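Local coordinates for protein BlEst2 (Bacillus licheniformis, PDB 6WPX) that probably hydrolyses ester bonds as a secreted lipase or esterase of the alpha/beta-hydrolase clan, here in a propeptide form whose C-terminal domain is autoinhibitory, at residues A[298-303]-A[368-373]; A[319-324]-A[376-381]; A[159-164]-A[290-295]. All coordinates share one frame; numbering follows the deposited sequence.

In the fold
Contact 2 is the buried one, contact 1 lies at the surface and contact 3 is partly buried. Contacts 2 and 3 share an antiparallel sheet, where strand 290-297 neighbours strand 377-386; Phe379 and Phe381 there bond through their backbone N atoms to Gly295 and Arg293. Contact 1 belongs to a second antiparallel sheet, reached from the first along the chain through residues 298-299 and 373-376, and the Ser371 to Glu377 hydrogen bond ties the two. Chemistry follows place: regular backbone bonding with an exposed salt bridge in contact 1, a buried carboxylate and a side-chain amide standing in for backbone in contact 2, tryptophan faces on glycine and arginine in contact 3.

Contact 1: residues A[298-303]-A[368-373]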
loop_
_atom_site.group_PDB
_atom_site.type_symbol
_atom_site.label_atom_id
_atom_site.label_comp_id
_atom_site.label_asym_id
_atom_site.label_seq_id
_atom_site.Cartn_x
_atom_site.Cartn_y
_atom_site.Cartn_z
ATOM N N HIS A 298 -12.875 -7.190 24.207
ATOM C CA HIS A 298 -13.300 -6.382 25.349
ATOM C C HIS A 298 -12.573 -6.794 26.642
ATOM O O HIS A 298 -12.833 -6.209 27.688
ATOM C CB HIS A 298 -14.823 -6.482 25.528
ATOM C CG HIS A 298 -15.597 -5.832 24.423
ATOM N ND1 HIS A 298 -15.749 -6.449 23.193
ATOM C CD2 HIS A 298 -16.239 -4.642 24.399
ATOM C CE1 HIS A 298 -16.481 -5.621 22.469
ATOM N NE2 HIS A 298 -16.808 -4.526 23.155
ATOM N N GLY A 299 -11.686 -7.786 26.555
ATOM C CA GLY A 299 -10.917 -8.267 27.698
ATOM C C GLY A 299 -9.750 -9.118 27.258
ATOM O O GLY A 299 -8.700 -8.597 26.874
ATOM N N LEU A 300 -9.942 -10.434 27.281
ATOM C CA LEU A 300 -8.930 -11.369 26.838
ATOM C C LEU A 300 -9.362 -11.974 25.505
ATOM O O LEU A 300 -10.480 -12.489 25.380
ATOM C CB LEU A 300 -8.708 -12.482 27.879
ATOM C CG LEU A 300 -7.805 -13.657 27.432
ATOM C CD1 LEU A 300 -6.352 -13.230 27.282
ATOM C CD2 LEU A 300 -7.924 -14.828 28.396
ATOM N N ARG A 301 -8.472 -11.897 24.503
ATOM C CA ARG A 301 -8.708 -12.530 23.218
ATOM C C ARG A 301 -7.497 -13.365 22.899
ATOM O O ARG A 301 -6.368 -12.862 22.898
ATOM C CB ARG A 301 -8.963 -11.516 22.087
ATOM C CG ARG A 301 -9.142 -12.162 20.694
ATOM C CD ARG A 301 -10.498 -12.835 20.601
ATOM N NE ARG A 301 -10.867 -13.249 19.255
ATOM C CZ ARG A 301 -11.874 -12.738 18.557
ATOM N NH1 ARG A 301 -12.595 -11.740 19.051
ATOM N NH2 ARG A 301 -12.146 -13.196 17.345
ATOM N N GLU A 302 -7.739 -14.634 22.601
ATOM C CA GLU A 302 -6.670 -15.537 22.208
ATOM C C GLU A 302 -6.937 -16.022 20.803
ATOM O O GLU A 302 -8.090 -16.280 20.446
ATOM C CB GLU A 302 -6.529 -16.707 23.182
ATOM C CG GLU A 302 -6.288 -16.281 24.627
ATOM C CD GLU A 302 -5.883 -17.366 25.612
ATOM O OE1 GLU A 302 -5.014 -17.067 26.458
ATOM O OE2 GLU A 302 -6.456 -18.481 25.593
ATOM N N GLU A 303 -5.871 -16.124 20.002
ATOM C CA GLU A 303 -5.937 -16.633 18.632
ATOM C C GLU A 303 -4.862 -17.672 18.447
ATOM O O GLU A 303 -3.676 -17.374 18.610
ATOM C CB GLU A 303 -5.758 -15.504 17.576
ATOM C CG GLU A 303 -6.961 -14.589 17.432
ATOM C CD GLU A 303 -8.247 -15.175 16.869
ATOM O OE1 GLU A 303 -9.270 -14.455 16.922
ATOM O OE2 GLU A 303 -8.254 -16.345 16.420
ATOM N N LYS A 368 -0.061 -19.589 20.105
ATOM C CA LYS A 368 -1.233 -18.840 20.525
ATOM C C LYS A 368 -0.828 -17.438 20.905
ATOM O O LYS A 368 0.137 -17.235 21.653
ATOM C CB LYS A 368 -1.922 -19.574 21.701
ATOM C CG LYS A 368 -3.155 -18.880 22.294
ATOM C CD LYS A 368 -3.883 -19.761 23.349
ATOM C CE LYS A 368 -3.104 -19.987 24.626
ATOM N NZ LYS A 368 -3.937 -20.648 25.675
ATOM N N ILE A 369 -1.557 -16.460 20.367
ATOM C CA ILE A 369 -1.359 -15.066 20.731
ATOM C C ILE A 369 -2.482 -14.725 21.699
ATOM O O ILE A 369 -3.593 -15.245 21.565
ATOM C CB ILE A 369 -1.277 -14.087 19.520
ATOM C CG1 ILE A 369 -0.754 -12.678 19.987
ATOM C CG2 ILE A 369 -2.640 -13.949 18.818
ATOM C CD1 ILE A 369 0.127 -12.000 19.055
ATOM N N ALA A 370 -2.195 -13.868 22.663
ATOM C CA ALA A 370 -3.186 -13.416 23.618
ATOM C C ALA A 370 -3.060 -11.914 23.787
ATOM O O ALA A 370 -1.958 -11.397 23.920
ATOM C CB ALA A 370 -3.024 -14.147 24.958
ATOM N N SER A 371 -4.189 -11.215 23.741
ATOM C CA SER A 371 -4.238 -9.771 23.976
ATOM C C SER A 371 -5.170 -9.538 25.151
ATOM O O SER A 371 -6.326 -9.968 25.122
ATOM C CB SER A 371 -4.764 -9.028 22.753
ATOM O OG SER A 371 -4.791 -7.629 22.982
ATOM N N SER A 372 -4.642 -8.920 26.206
ATOM C CA SER A 372 -5.416 -8.596 27.402
ATOM C C SER A 372 -5.547 -7.089 27.437
ATOM O O SER A 372 -4.548 -6.380 27.421
ATOM C CB SER A 372 -4.732 -9.124 28.663
ATOM O OG SER A 372 -5.552 -8.940 29.804
ATOM N N VAL A 373 -6.784 -6.604 27.397
ATOM C CA VAL A 373 -7.075 -5.169 27.373
ATOM C C VAL A 373 -7.999 -4.766 28.523
ATOM O O VAL A 373 -8.791 -5.581 28.985
ATOM C CB VAL A 373 -7.641 -4.707 25.995
ATOM C CG1 VAL A 373 -6.601 -4.821 24.879
ATOM C CG2 VAL A 373 -8.913 -5.462 25.624
#
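Leu300 to Glu303 runs antiparallel to Lys368 to Ser372, the two strand axes 4.6 Å apart at closest and their directions 165° apart. Arg301 and Ser371 form a hydrogen-bonded pair, exchanging N-H and C=O in both directions, as do Glu303 and Ile369 further along; Leu300 with Ser372 and Glu302 with Ala370 are the non-hydrogen-bonded pairs. Past the strand ends the pairing is prolonged by Val373 N, which donates to Gly299 O over 2.8 Å. Val373 CG2 rests beside that same carbonyl, 3.4 Å from Gly299 O.

On the face carrying Leu300, Glu302, Ala370 and Ser372, the Glu302 and Lys368 chains meet diagonally. Glu302 is extended beyond CG, while Lys368 bends at its third torsion (chi3 68°), which carries its amine round to the carboxylate. The resulting salt bridge includes a weak hydrogen bond, with NZ of Lys368 3.3 Å from OE2 of Glu302. Ala370 CB lies alongside the glutamate chain, 3.9 Å from Glu302 CG, and Leu300 CD1 reaches the same methyl diagonally across the strands, 4.2 Å from Ala370 CB.

The face of Arg301, Glu303, Ile369 and Ser371 looks toward the adjoining sheet. CB of Glu303 packs on CG2 of Ile369 at 3.7 Å, while the glutamate bends away to Arg301, whose NE bonds OE1 of Glu303 from 41° above the carboxylate plane. This salt bridge runs along one strand, between residues two apart. Ser371 OG turns to Glu377, and Trp318, Phe379 and Phe381 pack against this side. Strand 300-307 borders its four-stranded sheet, with 365-372 bonded to 326-330 beyond, and the whole is an antiparallel edge pairing with one outward, mixed face and one face packed on a second sheet, as in a beta sandwich.

Contact 2: residues A[319-324]-A[376-381]; sequences LSNHSS and KEAFLF
The His322 imidazole meets Lys376 O at its edge, in plane, where Ser324 N also lies; one face has Ser320 OG over its centre, 4.2 Å above the ring. Glu377 CB approaches the ring obliquely, 3.6 Å from His322 NE2, and the planes of ring and carboxylate are 29° apart. The ring's NE2 bonds to Gln375 O, so the loop before strand 377-386 holds it in position.

Ser320 OG donates to Glu377 OE1 over 2.7 Å, using the anti lone pair of that oxygen. The same hydroxyl accepts from His322 N at an almost straight 176°, closing an ST turn; the serine thus links the carboxylate to the bend leaving the strand. Glu377 OE1 also receives Trp318 NE1, and OE2 receives Ser371 and Asn297. This many donors around a buried carboxylate would probably stabilise its negative charge.

Asn321 takes over where the strand pairing stops. With CG set between the backbone N and carbonyl carbon (chi1 56°), its amide is brought back to the neighbouring strand, and OD1 accepts from Ala378 N at 2.9 Å, the donor tilted from the amide carbonyl plane. A side-chain oxygen therefore does the work of a strand carbonyl. Leu319 and Leu380 form a regular hydrogen-bonded pair, with Leu319 CB 4.0 Å from Leu380 CB. Leu165 of helix 163-169 packs on Leu319, and Ala162 on Leu380, while Phe379 stacks on Trp318 on the other face. The arrangement is that of two neighbouring antiparallel strands at the point where one leaves the sheet, its end held by an ST turn and an asparagine amide.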
loop_
_atom_site.group_PDB
_atom_site.type_symbol
_atom_site.label_atom_id
_atom_site.label_comp_id
_atom_site.label_asym_id
_atom_site.label_seq_id
_atom_site.Cartn_x
_atom_site.Cartn_y
_atom_site.Cartn_z
ATOM N N LEU A 319 -2.301 -5.697 15.521
ATOM C CA LEU A 319 -2.684 -4.303 15.229
ATOM C C LEU A 319 -3.895 -3.988 16.044
ATOM O O LEU A 319 -4.798 -4.812 16.127
ATOM C CB LEU A 319 -2.995 -4.083 13.743
ATOM C CG LEU A 319 -1.810 -4.111 12.767
ATOM C CD1 LEU A 319 -1.415 -5.556 12.414
ATOM C CD2 LEU A 319 -2.154 -3.334 11.524
ATOM N N SER A 320 -3.902 -2.813 16.683
ATOM C CA SER A 320 -4.991 -2.379 17.559
ATOM C C SER A 320 -5.211 -0.867 17.432
ATOM O O SER A 320 -4.345 -0.160 16.927
ATOM C CB SER A 320 -4.648 -2.714 19.010
ATOM O OG SER A 320 -5.672 -2.297 19.907
ATOM N N ASN A 321 -6.354 -0.379 17.907
ATOM C CA ASN A 321 -6.631 1.051 17.917
ATOM C C ASN A 321 -5.980 1.694 19.153
ATOM O O ASN A 321 -5.943 2.921 19.256
ATOM C CB ASN A 321 -8.136 1.331 17.856
ATOM C CG ASN A 321 -8.919 0.668 18.941
ATOM O OD1 ASN A 321 -8.965 -0.556 19.040
ATOM N ND2 ASN A 321 -9.631 1.469 19.715
ATOM N N HIS A 322 -5.433 0.892 20.070
ATOM C CA HIS A 322 -4.746 1.485 21.212
ATOM C C HIS A 322 -3.457 0.720 21.521
ATOM O O HIS A 322 -3.235 -0.392 21.033
ATOM C CB HIS A 322 -5.656 1.728 22.437
ATOM C CG HIS A 322 -6.234 0.511 23.067
ATOM N ND1 HIS A 322 -5.473 -0.304 23.886
ATOM C CD2 HIS A 322 -7.512 0.071 23.081
ATOM C CE1 HIS A 322 -6.296 -1.244 24.321
ATOM N NE2 HIS A 322 -7.530 -1.061 23.865
ATOM N N SER A 323 -2.591 1.363 22.292
ATOM C CA SER A 323 -1.238 0.918 22.601
ATOM C C SER A 323 -1.062 0.282 23.970
ATOM O O SER A 323 0.027 -0.213 24.269
ATOM C CB SER A 323 -0.313 2.126 22.509
ATOM O OG SER A 323 -0.749 3.137 23.401
ATOM N N SER A 324 -2.115 0.274 24.797
ATOM C CA SER A 324 -2.001 -0.194 26.179
ATOM C C SER A 324 -2.320 -1.678 26.417
ATOM O O SER A 324 -2.201 -2.128 27.554
ATOM C CB SER A 324 -2.834 0.689 27.104
ATOM O OG SER A 324 -4.205 0.658 26.747
ATOM N N LYS A 376 -11.777 -1.442 25.369
ATOM C CA LYS A 376 -12.298 -2.125 24.166
ATOM C C LYS A 376 -11.347 -1.917 22.979
ATOM O O LYS A 376 -10.842 -0.802 22.794
ATOM C CB LYS A 376 -13.698 -1.569 23.904
ATOM C CG LYS A 376 -14.509 -2.241 22.815
ATOM C CD LYS A 376 -15.833 -1.562 22.595
ATOM C CE LYS A 376 -16.491 -1.139 23.892
ATOM N NZ LYS A 376 -17.538 -0.108 23.706
ATOM N N GLU A 377 -11.077 -2.987 22.233
ATOM C CA GLU A 377 -10.185 -2.840 21.066
ATOM C C GLU A 377 -10.732 -3.581 19.850
ATOM O O GLU A 377 -11.450 -4.521 20.020
ATOM C CB GLU A 377 -8.770 -3.346 21.362
ATOM C CG GLU A 377 -8.673 -4.856 21.366
ATOM C CD GLU A 377 -7.279 -5.439 21.339
ATOM O OE1 GLU A 377 -6.355 -4.709 21.029
ATOM O OE2 GLU A 377 -7.149 -6.623 21.600
ATOM N N ALA A 378 -10.507 -3.000 18.681
ATOM C CA ALA A 378 -10.680 -3.732 17.417
ATOM C C ALA A 378 -9.255 -4.183 17.063
ATOM O O ALA A 378 -8.321 -3.437 17.316
ATOM C CB ALA A 378 -11.289 -2.908 16.325
ATOM N N PHE A 379 -9.113 -5.397 16.561
ATOM C CA PHE A 379 -7.785 -5.885 16.249
ATOM C C PHE A 379 -7.669 -6.511 14.882
ATOM O O PHE A 379 -8.658 -6.896 14.263
ATOM C CB PHE A 379 -7.312 -6.886 17.334
ATOM C CG PHE A 379 -7.959 -8.260 17.255
ATOM C CD1 PHE A 379 -7.418 -9.259 16.446
ATOM C CD2 PHE A 379 -9.111 -8.545 17.969
ATOM C CE1 PHE A 379 -8.014 -10.511 16.362
ATOM C CE2 PHE A 379 -9.700 -9.805 17.897
ATOM C CZ PHE A 379 -9.154 -10.776 17.087
ATOM N N LEU A 380 -6.433 -6.638 14.435
ATOM C CA LEU A 380 -6.058 -7.321 13.212
ATOM C C LEU A 380 -4.782 -8.040 13.584
ATOM O O LEU A 380 -3.808 -7.410 13.965
ATOM C CB LEU A 380 -5.846 -6.335 12.049
ATOM C CG LEU A 380 -5.568 -6.940 10.661
ATOM C CD1 LEU A 380 -6.681 -7.913 10.237
ATOM C CD2 LEU A 380 -5.414 -5.846 9.623
ATOM N N PHE A 381 -4.837 -9.366 13.562
ATOM C CA PHE A 381 -3.745 -10.261 13.939
ATOM C C PHE A 381 -3.156 -10.834 12.686
ATOM O O PHE A 381 -3.872 -11.447 11.898
ATOM C CB PHE A 381 -4.277 -11.388 14.863
ATOM C CG PHE A 381 -3.266 -12.484 15.120
ATOM C CD1 PHE A 381 -1.969 -12.180 15.536
ATOM C CD2 PHE A 381 -3.604 -13.817 14.932
ATOM C CE1 PHE A 381 -1.030 -13.189 15.751
ATOM C CE2 PHE A 381 -2.670 -14.836 15.172
ATOM C CZ PHE A 381 -1.391 -14.515 15.594
#

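Contact 3: residues A[159-164]-A[290-295]; sequences SNWAGW and PFIRGG
Trp161 lays one face of its indole over the carbonyl of Ile292 and the side chain of Arg293. CD of Arg293 sits over the face of the six-membered ring, 3.7 Å from the centroid of Trp161, a CH-pi contact, and the guanidinium continues alongside with its plane 19° from that of the ring. Over the same face lies Ile292 O, 3.2 Å above the indole plane of Trp161 and offset to its rim. CB of Trp161 meanwhile touches Ile292 CG2 at 3.7 Å.

The two glycines carry the next contacts. Gly294 CA points its hydrogen almost straight at Trp161 O, 3.2 Å away with 170° at the hydrogen, and the absence of a side chain lets the two backbones come this close. Trp164 lies with a ring face on Gly295, whose CA is 3.8 Å from the centroid of the Trp164 six-membered ring in a second CH-pi contact. Trp161 O lies at the edge of that same indole, in its plane.

Further out, the type I turn from Asn160 to Gly163 leads into helix 163-169 and presents both tryptophans to strand 290-297. Arg293 bends at its second torsion (chi2 -69°), and its NH1 bonds back to Ile292 O over 2.8 Å, so the chain curls over the indole. Phe291 CZ lies over the centre of one guanidinium face. Asp452, on strand 445-456, takes Arg293 NH1 in a salt bridge on OD1 and a hydrogen bond from Trp161 NE1 on OD2. No hydrogen bond joins the two segments directly: they hold by CH-pi, CA-H...O and apolar contacts, with one aspartate gripping both, which implies that the charge of Arg293 is probably balanced by Asp452, while the indole offers its face to the arginine's CD and guanidinium.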
loop_
_atom_site.group_PDB
_atom_site.type_symbol
_atom_site.label_atom_id
_atom_site.label_comp_id
_atom_site.label_asym_id
_atom_site.label_seq_id
_atom_site.Cartn_x
_atom_site.Cartn_y
_atom_site.Cartn_z
ATOM N N SER A 159 -10.301 -5.680 3.642
ATOM C CA SER A 159 -10.625 -7.112 3.727
ATOM C C SER A 159 -11.488 -7.449 4.929
ATOM O O SER A 159 -11.620 -6.637 5.843
ATOM C CB SER A 159 -9.357 -7.961 3.680
ATOM O OG SER A 159 -8.661 -7.889 4.915
ATOM N N ASN A 160 -12.137 -8.622 4.894
ATOM C CA ASN A 160 -13.034 -9.059 5.959
ATOM C C ASN A 160 -12.423 -9.018 7.346
ATOM O O ASN A 160 -13.037 -8.450 8.229
ATOM C CB ASN A 160 -13.602 -10.463 5.655
ATOM C CG ASN A 160 -14.628 -10.415 4.560
ATOM O OD1 ASN A 160 -14.299 -10.168 3.403
ATOM N ND2 ASN A 160 -15.888 -10.604 4.903
ATOM N N TRP A 161 -11.247 -9.619 7.549
ATOM C CA TRP A 161 -10.660 -9.643 8.903
ATOM C C TRP A 161 -10.331 -8.265 9.449
ATOM O O TRP A 161 -10.370 -8.089 10.655
ATOM C CB TRP A 161 -9.437 -10.565 9.004
ATOM C CG TRP A 161 -9.721 -12.031 8.817
ATOM C CD1 TRP A 161 -9.152 -12.866 7.895
ATOM C CD2 TRP A 161 -10.576 -12.855 9.633
ATOM N NE1 TRP A 161 -9.639 -14.147 8.052
ATOM C CE2 TRP A 161 -10.521 -14.165 9.107
ATOM C CE3 TRP A 161 -11.432 -12.598 10.720
ATOM C CZ2 TRP A 161 -11.256 -15.218 9.650
ATOM C CZ3 TRP A 161 -12.168 -13.643 11.249
ATOM C CH2 TRP A 161 -12.075 -14.934 10.716
ATOM N N ALA A 162 -10.021 -7.286 8.566
ATOM C CA ALA A 162 -9.653 -5.909 8.932
ATOM C C ALA A 162 -10.850 -4.999 9.194
ATOM O O ALA A 162 -10.645 -3.847 9.550
ATOM C CB ALA A 162 -8.794 -5.303 7.826
ATOM N N GLY A 163 -12.070 -5.515 9.010
ATOM C CA GLY A 163 -13.326 -4.782 9.151
ATOM C C GLY A 163 -13.480 -3.987 10.430
ATOM O O GLY A 163 -13.759 -2.778 10.395
ATOM N N TRP A 164 -13.289 -4.660 11.570
ATOM C CA TRP A 164 -13.424 -4.049 12.889
ATOM C C TRP A 164 -12.396 -2.952 13.128
ATOM O O TRP A 164 -12.763 -1.860 13.550
ATOM C CB TRP A 164 -13.376 -5.116 13.982
ATOM C CG TRP A 164 -14.446 -6.163 13.840
ATOM C CD1 TRP A 164 -15.701 -6.127 14.368
ATOM C CD2 TRP A 164 -14.359 -7.386 13.098
ATOM N NE1 TRP A 164 -16.387 -7.276 14.044
ATOM C CE2 TRP A 164 -15.593 -8.059 13.252
ATOM C CE3 TRP A 164 -13.361 -7.978 12.306
ATOM C CZ2 TRP A 164 -15.855 -9.293 12.644
ATOM C CZ3 TRP A 164 -13.620 -9.203 11.706
ATOM C CH2 TRP A 164 -14.848 -9.852 11.886
ATOM N N PRO A 290 0.451 -14.761 4.462
ATOM C CA PRO A 290 0.325 -14.590 5.915
ATOM C C PRO A 290 -0.761 -15.520 6.461
ATOM O O PRO A 290 -1.405 -16.236 5.714
ATOM C CB PRO A 290 -0.141 -13.133 6.026
ATOM C CG PRO A 290 -1.070 -12.963 4.824
ATOM C CD PRO A 290 -0.525 -13.907 3.733
ATOM N N PHE A 291 -1.001 -15.429 7.756
ATOM C CA PHE A 291 -2.142 -15.993 8.460
ATOM C C PHE A 291 -2.745 -14.769 9.106
ATOM O O PHE A 291 -2.018 -13.975 9.731
ATOM C CB PHE A 291 -1.773 -17.047 9.523
ATOM C CG PHE A 291 -2.998 -17.449 10.321
ATOM C CD1 PHE A 291 -3.976 -18.268 9.762
ATOM C CD2 PHE A 291 -3.188 -16.984 11.618
ATOM C CE1 PHE A 291 -5.093 -18.654 10.502
ATOM C CE2 PHE A 291 -4.306 -17.373 12.360
ATOM C CZ PHE A 291 -5.253 -18.204 11.796
ATOM N N ILE A 292 -4.058 -14.590 8.936
ATOM C CA ILE A 292 -4.743 -13.388 9.414
ATOM C C ILE A 292 -6.031 -13.673 10.132
ATOM O O ILE A 292 -6.845 -14.455 9.661
ATOM C CB ILE A 292 -5.018 -12.398 8.220
ATOM C CG1 ILE A 292 -3.755 -12.057 7.417
ATOM C CG2 ILE A 292 -5.754 -11.113 8.660
ATOM C CD1 ILE A 292 -4.041 -11.394 6.083
ATOM N N ARG A 293 -6.254 -12.932 11.242
ATOM C CA ARG A 293 -7.505 -12.902 11.996
ATOM C C ARG A 293 -7.807 -11.463 12.381
ATOM O O ARG A 293 -6.942 -10.610 12.317
ATOM C CB ARG A 293 -7.491 -13.847 13.221
ATOM C CG ARG A 293 -7.529 -15.345 12.869
ATOM C CD ARG A 293 -8.869 -15.769 12.267
ATOM N NE ARG A 293 -8.935 -17.205 11.939
ATOM C CZ ARG A 293 -8.603 -17.723 10.761
ATOM N NH1 ARG A 293 -8.106 -16.953 9.806
ATOM N NH2 ARG A 293 -8.715 -19.025 10.549
ATOM N N GLY A 294 -9.045 -11.201 12.726
ATOM C CA GLY A 294 -9.496 -9.891 13.154
ATOM C C GLY A 294 -10.743 -10.019 13.994
ATOM O O GLY A 294 -11.368 -11.074 14.037
ATOM N N GLY A 295 -11.119 -8.942 14.647
ATOM C CA GLY A 295 -12.304 -8.955 15.491
ATOM C C GLY A 295 -12.247 -7.829 16.484
ATOM O O GLY A 295 -11.545 -6.837 16.275
#